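Local atomic coordinates of peroxisomal membrane protein LPX1 (Saccharomyces cerevisiae, PDB entry 2Y6U), a protein that hydrolyses acyl esters in the peroxisome, with lipase and phospholipase A activity, as a dimeric alpha/beta hydrolase. Residues R107-I115 with Q261-F272; N234-K242 with G251-Q259. One frame throughout, in Å; residues are numbered along the deposited sequence. Where two conformers were deposited one is given.

Contact 1. Residues R107-I115 with Q261-F272; sequences RLGTNFNWI and QNLLCYMNMQTF
W114 and F272 make the contact's densest part: F272 CZ stands 3.3 Å above the indole plane, near W114 CG, and the two ring planes meet obliquely at 34°. The phenyl ring gets there because F272 CG sits between its backbone N and carbonyl carbon, which also brings W114 N over the centre of one ring face. On the same indole face, M269 SD forms a Met-aromatic contact, 3.8 Å from the centroid of the W114 six-membered ring. Losing the indole, as with an alanine here, is likely to open a gap beside F272 CZ and M269 SD and let both side chains shift. F149 meets both rings from helix 146-157.

The polar, water-bridged part, around G109-N113 with Q261, N268 and T271, is looser. N268 ND2 donates to N111 OD1 over 2.8 Å, the two amide planes 85° apart, and more weakly to F112 O; N111 ND2 donates to P21 O. Q261 NE2 reaches G109 O at 3.3 Å with an N-H...O angle of 172°, while Q261 OE1 is held by N96. Five waters lie between the two segments; one donates to both F112 O and L264 O. N113 is N-cap, its OD1 accepting from D116 N and, weakly, from I115 N. This is a buried junction of an alpha/beta hydrolase: the loop entering helix 114-125 packs against the end of helix 259-264 and the chain leading to helix 273-279.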
loop_
_atom_site.group_PDB
_atom_site.type_symbol
_atom_site.label_atom_id
_atom_site.label_comp_id
_atom_site.label_asym_id
_atom_site.label_seq_id
_atom_site.Cartn_x
_atom_site.Cartn_y
_atom_site.Cartn_z
ATOM N N ARG A 107 12.555 13.018 -16.201
ATOM C CA ARG A 107 12.133 11.669 -15.845
ATOM C C ARG A 107 10.651 11.411 -15.918
ATOM O O ARG A 107 10.250 10.241 -15.962
ATOM C CB ARG A 107 12.472 11.337 -14.400
ATOM C CG ARG A 107 13.945 11.433 -14.058
ATOM C CD ARG A 107 14.112 11.205 -12.522
ATOM N NE ARG A 107 15.538 11.434 -12.175
ATOM C CZ ARG A 107 15.933 11.792 -10.949
ATOM N NH1 ARG A 107 15.031 11.954 -9.963
ATOM N NH2 ARG A 107 17.218 12.025 -10.724
ATOM N N LEU A 108 9.850 12.476 -15.879
ATOM C CA LEU A 108 8.398 12.328 -15.779
ATOM C C LEU A 108 7.757 11.919 -17.129
ATOM O O LEU A 108 8.177 12.323 -18.162
ATOM C CB LEU A 108 7.777 13.616 -15.286
ATOM C CG LEU A 108 8.120 14.093 -13.870
ATOM C CD1 LEU A 108 7.640 15.573 -13.703
ATOM C CD2 LEU A 108 7.649 13.067 -12.801
ATOM N N GLY A 109 6.832 10.965 -17.079
ATOM C CA GLY A 109 5.994 10.578 -18.237
ATOM C C GLY A 109 4.593 11.201 -18.194
ATOM O O GLY A 109 4.339 12.224 -17.504
ATOM N N THR A 110 3.696 10.687 -19.034
ATOM C CA THR A 110 2.358 11.276 -19.216
ATOM C C THR A 110 1.328 10.711 -18.214
ATOM O O THR A 110 0.259 11.289 -18.026
ATOM C CB THR A 110 1.867 11.055 -20.601
ATOM O OG1 THR A 110 1.861 9.643 -20.854
ATOM C CG2 THR A 110 2.862 11.760 -21.589
ATOM N N ASN A 111 1.676 9.659 -17.502
ATOM C CA ASN A 111 0.653 9.017 -16.679
ATOM C C ASN A 111 0.890 9.391 -15.186
ATOM O O ASN A 111 1.621 8.688 -14.528
ATOM C CB ASN A 111 0.698 7.499 -16.973
ATOM C CG ASN A 111 -0.435 6.622 -16.197
ATOM O OD1 ASN A 111 -1.202 7.187 -15.517
ATOM N ND2 ASN A 111 -0.531 5.308 -16.491
ATOM N N PHE A 112 0.242 10.427 -14.660
ATOM C CA PHE A 112 0.325 10.676 -13.250
ATOM C C PHE A 112 -0.936 10.140 -12.538
ATOM O O PHE A 112 -2.071 10.654 -12.710
ATOM C CB PHE A 112 0.527 12.166 -12.979
ATOM C CG PHE A 112 0.521 12.500 -11.551
ATOM C CD1 PHE A 112 1.447 11.946 -10.691
ATOM C CD2 PHE A 112 -0.469 13.287 -11.030
ATOM C CE1 PHE A 112 1.393 12.208 -9.334
ATOM C CE2 PHE A 112 -0.448 13.634 -9.696
ATOM C CZ PHE A 112 0.394 13.104 -8.863
ATOM N N ASN A 113 -0.743 9.035 -11.811
ATOM C CA ASN A 113 -1.843 8.282 -11.235
ATOM C C ASN A 113 -1.889 8.751 -9.752
ATOM O O ASN A 113 -0.911 8.603 -8.975
ATOM C CB ASN A 113 -1.529 6.770 -11.369
ATOM C CG ASN A 113 -2.548 5.900 -10.678
ATOM O OD1 ASN A 113 -2.751 6.081 -9.444
ATOM N ND2 ASN A 113 -3.116 4.919 -11.377
ATOM N N TRP A 114 -3.002 9.306 -9.308
ATOM C CA TRP A 114 -3.004 9.971 -7.997
ATOM C C TRP A 114 -2.838 8.933 -6.886
ATOM O O TRP A 114 -2.407 9.316 -5.778
ATOM C CB TRP A 114 -4.303 10.737 -7.778
ATOM C CG TRP A 114 -4.524 11.902 -8.655
ATOM C CD1 TRP A 114 -3.695 12.368 -9.659
ATOM C CD2 TRP A 114 -5.590 12.792 -8.573
ATOM N NE1 TRP A 114 -4.271 13.441 -10.282
ATOM C CE2 TRP A 114 -5.383 13.795 -9.586
ATOM C CE3 TRP A 114 -6.737 12.869 -7.777
ATOM C CZ2 TRP A 114 -6.283 14.810 -9.801
ATOM C CZ3 TRP A 114 -7.569 13.913 -7.914
ATOM C CH2 TRP A 114 -7.394 14.868 -9.000
ATOM N N ILE A 115 -3.187 7.661 -7.160
ATOM C CA ILE A 115 -3.008 6.575 -6.187
ATOM C C ILE A 115 -1.500 6.284 -5.973
ATOM O O ILE A 115 -1.051 6.048 -4.849
ATOM C CB ILE A 115 -3.791 5.359 -6.480
ATOM C CG1 ILE A 115 -5.314 5.661 -6.592
ATOM C CG2 ILE A 115 -3.551 4.278 -5.322
ATOM C CD1 ILE A 115 -6.154 4.533 -7.104
ATOM N N GLN A 261 2.592 19.059 -17.085
ATOM C CA GLN A 261 2.307 18.237 -15.857
ATOM C C GLN A 261 1.047 18.720 -15.145
ATOM O O GLN A 261 0.247 17.905 -14.675
ATOM C CB GLN A 261 3.520 18.192 -14.937
ATOM C CG GLN A 261 4.674 17.405 -15.545
ATOM C CD GLN A 261 4.336 15.951 -15.749
ATOM O OE1 GLN A 261 3.511 15.424 -15.055
ATOM N NE2 GLN A 261 4.988 15.306 -16.692
ATOM N N ASN A 262 0.821 20.026 -15.227
ATOM C CA ASN A 262 -0.327 20.657 -14.614
ATOM C C ASN A 262 -1.570 20.087 -15.353
ATOM O O ASN A 262 -2.478 19.501 -14.724
ATOM C CB ASN A 262 -0.189 22.194 -14.733
ATOM C CG ASN A 262 -0.984 22.944 -13.722
ATOM O OD1 ASN A 262 -2.034 22.478 -13.294
ATOM N ND2 ASN A 262 -0.508 24.195 -13.364
ATOM N N LEU A 263 -1.548 20.168 -16.678
ATOM C CA LEU A 263 -2.632 19.701 -17.528
ATOM C C LEU A 263 -2.899 18.206 -17.334
ATOM O O LEU A 263 -4.057 17.796 -17.277
ATOM C CB LEU A 263 -2.362 20.000 -18.985
ATOM C CG LEU A 263 -2.477 21.506 -19.328
ATOM C CD1 LEU A 263 -2.004 21.772 -20.759
ATOM C CD2 LEU A 263 -3.932 22.046 -19.149
ATOM N N LEU A 264 -1.831 17.398 -17.257
ATOM C CA LEU A 264 -1.961 15.974 -17.010
ATOM C C LEU A 264 -2.659 15.597 -15.704
ATOM O O LEU A 264 -3.130 14.447 -15.564
ATOM C CB LEU A 264 -0.558 15.312 -17.026
ATOM C CG LEU A 264 0.152 15.217 -18.346
ATOM C CD1 LEU A 264 1.632 14.840 -18.252
ATOM C CD2 LEU A 264 -0.620 14.276 -19.311
ATOM N N CYS A 265 -2.728 16.517 -14.743
ATOM C CA CYS A 265 -3.463 16.280 -13.535
ATOM C C CYS A 265 -4.951 16.171 -13.789
ATOM O O CYS A 265 -5.625 15.707 -12.918
ATOM C CB CYS A 265 -3.264 17.411 -12.541
ATOM S SG CYS A 265 -1.568 17.403 -11.893
ATOM N N TYR A 266 -5.433 16.644 -14.940
ATOM C CA TYR A 266 -6.831 16.733 -15.269
ATOM C C TYR A 266 -7.263 15.680 -16.298
ATOM O O TYR A 266 -8.411 15.655 -16.668
ATOM C CB TYR A 266 -7.200 18.170 -15.751
ATOM C CG TYR A 266 -6.900 19.210 -14.710
ATOM C CD1 TYR A 266 -7.867 19.559 -13.715
ATOM C CD2 TYR A 266 -5.662 19.820 -14.655
ATOM C CE1 TYR A 266 -7.567 20.487 -12.709
ATOM C CE2 TYR A 266 -5.338 20.738 -13.627
ATOM C CZ TYR A 266 -6.295 21.062 -12.662
ATOM O OH TYR A 266 -5.997 21.978 -11.713
ATOM N N MET A 267 -6.350 14.882 -16.852
ATOM C CA MET A 267 -6.601 14.167 -18.093
ATOM C C MET A 267 -6.694 12.660 -17.870
ATOM O O MET A 267 -6.932 11.931 -18.786
ATOM C CB MET A 267 -5.446 14.453 -19.060
ATOM C CG MET A 267 -5.449 15.965 -19.500
ATOM S SD MET A 267 -3.900 16.462 -20.379
ATOM C CE MET A 267 -4.078 15.525 -21.870
ATOM N N ASN A 268 -6.516 12.212 -16.642
ATOM C CA ASN A 268 -6.251 10.767 -16.408
ATOM C C ASN A 268 -7.150 10.138 -15.340
ATOM O O ASN A 268 -6.890 8.994 -14.927
ATOM C CB ASN A 268 -4.815 10.721 -15.844
ATOM C CG ASN A 268 -4.129 9.470 -16.181
ATOM O OD1 ASN A 268 -4.459 8.753 -17.171
ATOM N ND2 ASN A 268 -3.202 9.093 -15.292
ATOM N N MET A 269 -8.172 10.880 -14.911
ATOM C CA MET A 269 -8.960 10.550 -13.689
ATOM C C MET A 269 -9.628 9.244 -13.829
ATOM O O MET A 269 -9.698 8.507 -12.850
ATOM C CB MET A 269 -10.078 11.518 -13.456
ATOM C CG MET A 269 -9.702 12.802 -12.984
ATOM S SD MET A 269 -9.208 12.881 -11.234
ATOM C CE MET A 269 -10.360 12.291 -10.056
ATOM N N GLN A 270 -10.051 8.876 -15.045
ATOM C CA GLN A 270 -10.772 7.664 -15.180
ATOM C C GLN A 270 -9.954 6.412 -14.922
ATOM O O GLN A 270 -10.506 5.309 -14.715
ATOM C CB GLN A 270 -11.407 7.561 -16.566
ATOM C CG GLN A 270 -12.267 8.790 -16.831
ATOM C CD GLN A 270 -11.506 10.045 -17.388
ATOM O OE1 GLN A 270 -10.206 10.162 -17.427
ATOM N NE2 GLN A 270 -12.346 11.024 -17.825
ATOM N N THR A 271 -8.639 6.547 -14.901
ATOM C CA THR A 271 -7.825 5.323 -14.813
ATOM C C THR A 271 -7.565 4.996 -13.306
ATOM O O THR A 271 -6.969 3.935 -13.011
ATOM C CB THR A 271 -6.423 5.512 -15.476
ATOM O OG1 THR A 271 -5.732 6.530 -14.723
ATOM C CG2 THR A 271 -6.539 5.939 -16.972
ATOM N N PHE A 272 -7.943 5.826 -12.362
ATOM C CA PHE A 272 -7.744 5.523 -10.967
ATOM C C PHE A 272 -8.890 5.922 -10.036
ATOM O O PHE A 272 -8.959 5.481 -8.892
ATOM C CB PHE A 272 -6.367 6.175 -10.482
ATOM C CG PHE A 272 -6.271 7.646 -10.693
ATOM C CD1 PHE A 272 -6.937 8.478 -9.856
ATOM C CD2 PHE A 272 -5.544 8.203 -11.766
ATOM C CE1 PHE A 272 -6.964 9.815 -10.047
ATOM C CE2 PHE A 272 -5.505 9.559 -11.930
ATOM C CZ PHE A 272 -6.215 10.379 -11.054
HETATM O O HOH W 1 3.506 12.614 -14.800
HETATM O O HOH W 2 -1.967 11.859 -16.357
HETATM O O HOH W 3 -3.064 5.529 -14.265
HETATM O O HOH W 4 -3.280 13.042 -13.213
HETATM O O HOH W 5 -5.161 2.868 -10.930
#

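Contact 2. Residues N234-K242 with G251-Q259; sequences NIIDFERTK and GPVRTKMEQ
T241 and R254 form an antiparallel hydrogen-bonded pair, CA atoms 5.3 Å apart, with T241 N donating to R254 O and R254 N to T241 O. T241 OG1 adds a second donor to R254 O at 3.1 Å, approaching from above the carbonyl plane, 58° out of it. Near the C-terminal end of its helix, E239 holds K256-M257 by two routes. Its carbonyl O accepts from K256 N on an in-plane lone pair. A bend at chi2 (-66°) folds its carboxylate back, and OE1 receives M257 N on the syn lone pair, 2.9 Å away and nearly straight at 176°.

K256 extends beyond CG across the helix end, its CG 3.5 Å from T241 CG2. Its ammonium lies over one face of F238, NZ 3.7 Å from the ring centroid in a cation-pi contact, and bonds weakly to F238 O; D99 supplies its salt bridge. Beside the strand pair, R240 NH1 pairs with D237 OD1 through the anti lone pair, and E211 takes both R240 NH2 and K242 NZ. This is a short beta hairpin, 240-241 with 253-255, whose second strand also pairs with 207-208 to complete a small three-stranded antiparallel sheet.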
loop_
_atom_site.group_PDB
_atom_site.type_symbol
_atom_site.label_atom_id
_atom_site.label_comp_id
_atom_site.label_asym_id
_atom_site.label_seq_id
_atom_site.Cartn_x
_atom_site.Cartn_y
_atom_site.Cartn_z
ATOM N N ASN A 234 4.216 34.001 -1.482
ATOM C CA ASN A 234 4.960 32.729 -1.290
ATOM C C ASN A 234 4.976 31.851 -2.545
ATOM O O ASN A 234 6.012 31.267 -2.874
ATOM C CB ASN A 234 4.349 31.912 -0.201
ATOM C CG ASN A 234 4.514 32.528 1.127
ATOM O OD1 ASN A 234 5.381 33.447 1.318
ATOM N ND2 ASN A 234 3.678 32.054 2.090
ATOM N N ILE A 235 3.822 31.794 -3.246
ATOM C CA ILE A 235 3.721 31.047 -4.510
ATOM C C ILE A 235 4.680 31.648 -5.533
ATOM O O ILE A 235 5.430 30.926 -6.201
ATOM C CB ILE A 235 2.275 30.992 -5.049
ATOM C CG1 ILE A 235 1.413 30.071 -4.172
ATOM C CG2 ILE A 235 2.271 30.539 -6.506
ATOM C CD1 ILE A 235 -0.141 30.217 -4.388
ATOM N N ILE A 236 4.642 32.963 -5.672
ATOM C CA ILE A 236 5.471 33.658 -6.645
ATOM C C ILE A 236 6.942 33.386 -6.422
ATOM O O ILE A 236 7.686 33.047 -7.356
ATOM C CB ILE A 236 5.145 35.177 -6.670
ATOM C CG1 ILE A 236 3.754 35.405 -7.299
ATOM C CG2 ILE A 236 6.279 35.970 -7.393
ATOM C CD1 ILE A 236 3.048 36.839 -6.963
ATOM N N ASP A 237 7.372 33.484 -5.176
ATOM C CA ASP A 237 8.773 33.306 -4.825
ATOM C C ASP A 237 9.212 31.839 -4.938
ATOM O O ASP A 237 10.393 31.554 -5.277
ATOM C CB ASP A 237 9.039 33.848 -3.404
ATOM C CG ASP A 237 8.977 35.403 -3.341
ATOM O OD1 ASP A 237 9.264 36.031 -4.367
ATOM O OD2 ASP A 237 8.602 35.985 -2.290
ATOM N N PHE A 238 8.309 30.922 -4.634
ATOM C CA PHE A 238 8.672 29.470 -4.601
ATOM C C PHE A 238 8.786 28.906 -6.034
ATOM O O PHE A 238 9.661 28.097 -6.348
ATOM C CB PHE A 238 7.653 28.709 -3.827
ATOM C CG PHE A 238 7.807 27.206 -3.908
ATOM C CD1 PHE A 238 8.648 26.543 -3.045
ATOM C CD2 PHE A 238 7.073 26.475 -4.821
ATOM C CE1 PHE A 238 8.785 25.172 -3.128
ATOM C CE2 PHE A 238 7.195 25.148 -4.913
ATOM C CZ PHE A 238 8.047 24.475 -4.065
ATOM N N GLU A 239 7.893 29.360 -6.908
ATOM C CA GLU A 239 7.824 28.862 -8.282
ATOM C C GLU A 239 8.926 29.415 -9.164
ATOM O O GLU A 239 9.212 28.840 -10.202
ATOM C CB GLU A 239 6.431 29.165 -8.911
ATOM C CG GLU A 239 5.221 28.374 -8.370
ATOM C CD GLU A 239 5.314 26.844 -8.704
ATOM O OE1 GLU A 239 6.053 26.513 -9.689
ATOM O OE2 GLU A 239 4.575 26.010 -8.058
ATOM N N ARG A 240 9.514 30.567 -8.810
ATOM C CA ARG A 240 10.406 31.240 -9.737
ATOM C C ARG A 240 11.692 30.428 -9.922
ATOM O O ARG A 240 12.339 30.107 -8.935
ATOM C CB ARG A 240 10.745 32.635 -9.196
ATOM C CG ARG A 240 11.690 33.439 -10.016
ATOM C CD ARG A 240 12.095 34.707 -9.243
ATOM N NE ARG A 240 11.046 35.719 -9.180
ATOM C CZ ARG A 240 10.360 36.095 -8.083
ATOM N NH1 ARG A 240 10.579 35.543 -6.896
ATOM N NH2 ARG A 240 9.443 37.059 -8.173
ATOM N N THR A 241 12.002 30.046 -11.167
ATOM C CA THR A 241 13.321 29.507 -11.539
ATOM C C THR A 241 13.885 30.273 -12.772
ATOM O O THR A 241 13.127 30.724 -13.672
ATOM C CB THR A 241 13.345 27.957 -11.772
ATOM O OG1 THR A 241 13.087 27.651 -13.155
ATOM C CG2 THR A 241 12.379 27.199 -10.832
ATOM N N LYS A 242 15.209 30.441 -12.796
ATOM C CA LYS A 242 15.863 31.352 -13.770
ATOM C C LYS A 242 17.028 30.700 -14.486
ATOM O O LYS A 242 17.266 29.516 -14.295
ATOM C CB LYS A 242 16.338 32.645 -13.047
ATOM C CG LYS A 242 15.157 33.571 -12.538
ATOM C CD LYS A 242 15.641 34.970 -12.049
ATOM C CE LYS A 242 14.918 36.213 -12.742
ATOM N NZ LYS A 242 13.508 36.632 -12.210
ATOM N N GLY A 251 16.373 38.272 -18.652
ATOM C CA GLY A 251 16.523 36.871 -18.283
ATOM C C GLY A 251 15.214 36.063 -18.001
ATOM O O GLY A 251 14.671 36.136 -16.904
ATOM N N PRO A 252 14.750 35.232 -18.961
ATOM C CA PRO A 252 13.496 34.439 -18.815
ATOM C C PRO A 252 13.292 33.718 -17.504
ATOM O O PRO A 252 14.257 33.346 -16.824
ATOM C CB PRO A 252 13.603 33.370 -19.917
ATOM C CG PRO A 252 14.509 33.905 -20.900
ATOM C CD PRO A 252 15.427 34.916 -20.232
ATOM N N VAL A 253 12.022 33.446 -17.203
ATOM C CA VAL A 253 11.603 32.811 -15.962
ATOM C C VAL A 253 10.708 31.602 -16.294
ATOM O O VAL A 253 9.850 31.700 -17.168
ATOM C CB VAL A 253 10.778 33.774 -15.105
ATOM C CG1 VAL A 253 10.182 33.040 -13.882
ATOM C CG2 VAL A 253 11.589 34.982 -14.736
ATOM N N ARG A 254 10.961 30.480 -15.630
ATOM C CA ARG A 254 10.219 29.219 -15.831
ATOM C C ARG A 254 9.698 28.893 -14.437
ATOM O O ARG A 254 10.381 29.230 -13.454
ATOM C CB ARG A 254 11.188 28.137 -16.334
ATOM C CG ARG A 254 10.612 26.728 -16.544
ATOM C CD ARG A 254 11.600 25.758 -17.314
ATOM N NE ARG A 254 11.092 24.364 -17.331
ATOM C CZ ARG A 254 11.652 23.342 -17.999
ATOM N NH1 ARG A 254 12.765 23.519 -18.721
ATOM N NH2 ARG A 254 11.101 22.125 -17.941
ATOM N N THR A 255 8.514 28.286 -14.329
ATOM C CA THR A 255 8.018 27.862 -13.022
ATOM C C THR A 255 8.446 26.403 -12.718
ATOM O O THR A 255 8.705 25.609 -13.616
ATOM C CB THR A 255 6.446 27.974 -12.958
ATOM O OG1 THR A 255 5.875 27.273 -14.068
ATOM C CG2 THR A 255 5.992 29.470 -13.057
ATOM N N LYS A 256 8.489 26.059 -11.433
ATOM C CA LYS A 256 8.740 24.705 -11.043
ATOM C C LYS A 256 7.617 23.817 -11.608
ATOM O O LYS A 256 7.877 22.711 -12.121
ATOM C CB LYS A 256 8.831 24.591 -9.491
ATOM C CG LYS A 256 10.007 25.396 -8.947
ATOM C CD LYS A 256 10.205 25.148 -7.497
ATOM C CE LYS A 256 11.482 25.880 -7.008
ATOM N NZ LYS A 256 11.304 25.927 -5.471
ATOM N N MET A 257 6.377 24.259 -11.424
ATOM C CA MET A 257 5.237 23.609 -12.052
ATOM C C MET A 257 5.274 23.689 -13.588
ATOM O O MET A 257 5.177 24.804 -14.176
ATOM C CB MET A 257 3.947 24.203 -11.567
ATOM C CG MET A 257 2.702 23.376 -11.908
ATOM S SD MET A 257 2.720 21.835 -10.854
ATOM C CE MET A 257 2.123 20.586 -12.051
ATOM N N GLU A 258 5.457 22.550 -14.228
ATOM C CA GLU A 258 5.482 22.441 -15.697
ATOM C C GLU A 258 4.031 22.478 -16.215
ATOM O O GLU A 258 3.157 21.776 -15.699
ATOM C CB GLU A 258 6.174 21.121 -16.134
ATOM C CG GLU A 258 7.704 20.988 -15.865
ATOM C CD GLU A 258 8.120 19.562 -15.630
ATOM O OE1 GLU A 258 7.904 19.005 -14.492
ATOM O OE2 GLU A 258 8.563 18.948 -16.595
ATOM N N GLN A 259 3.759 23.272 -17.263
ATOM C CA GLN A 259 2.410 23.357 -17.775
ATOM C C GLN A 259 1.886 21.982 -18.198
ATOM O O GLN A 259 0.760 21.665 -17.929
ATOM C CB GLN A 259 2.318 24.275 -18.997
ATOM C CG GLN A 259 0.886 24.398 -19.529
ATOM C CD GLN A 259 0.711 25.561 -20.516
ATOM O OE1 GLN A 259 1.468 25.697 -21.435
ATOM N NE2 GLN A 259 -0.272 26.406 -20.278
#

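In the fold
Contact 2 is nested within the chain closed by contact 1, their centres about 21 Å apart. Strand 253-255 leads, through 256-258, into helix 259-264, and the contacts touch: M257 CE packs on N262 N at 3.5 Å, and L108 CD1 meets E258 OE1 equally closely. Contact 1 is more central (centre about 16 Å from the chain's, against about 22 Å) and more buried (12 of 15 touching residues, against 4 of 12). W114 lies near, without touching, G143, S145 and G147, consistent with the nucleophile elbow of this fold. A glycerol, probably from the crystallisation liquor, sits about 4 Å from the E239 side chain. The second subunit reaches only contact 1, where its F374 packs on L264 and M267.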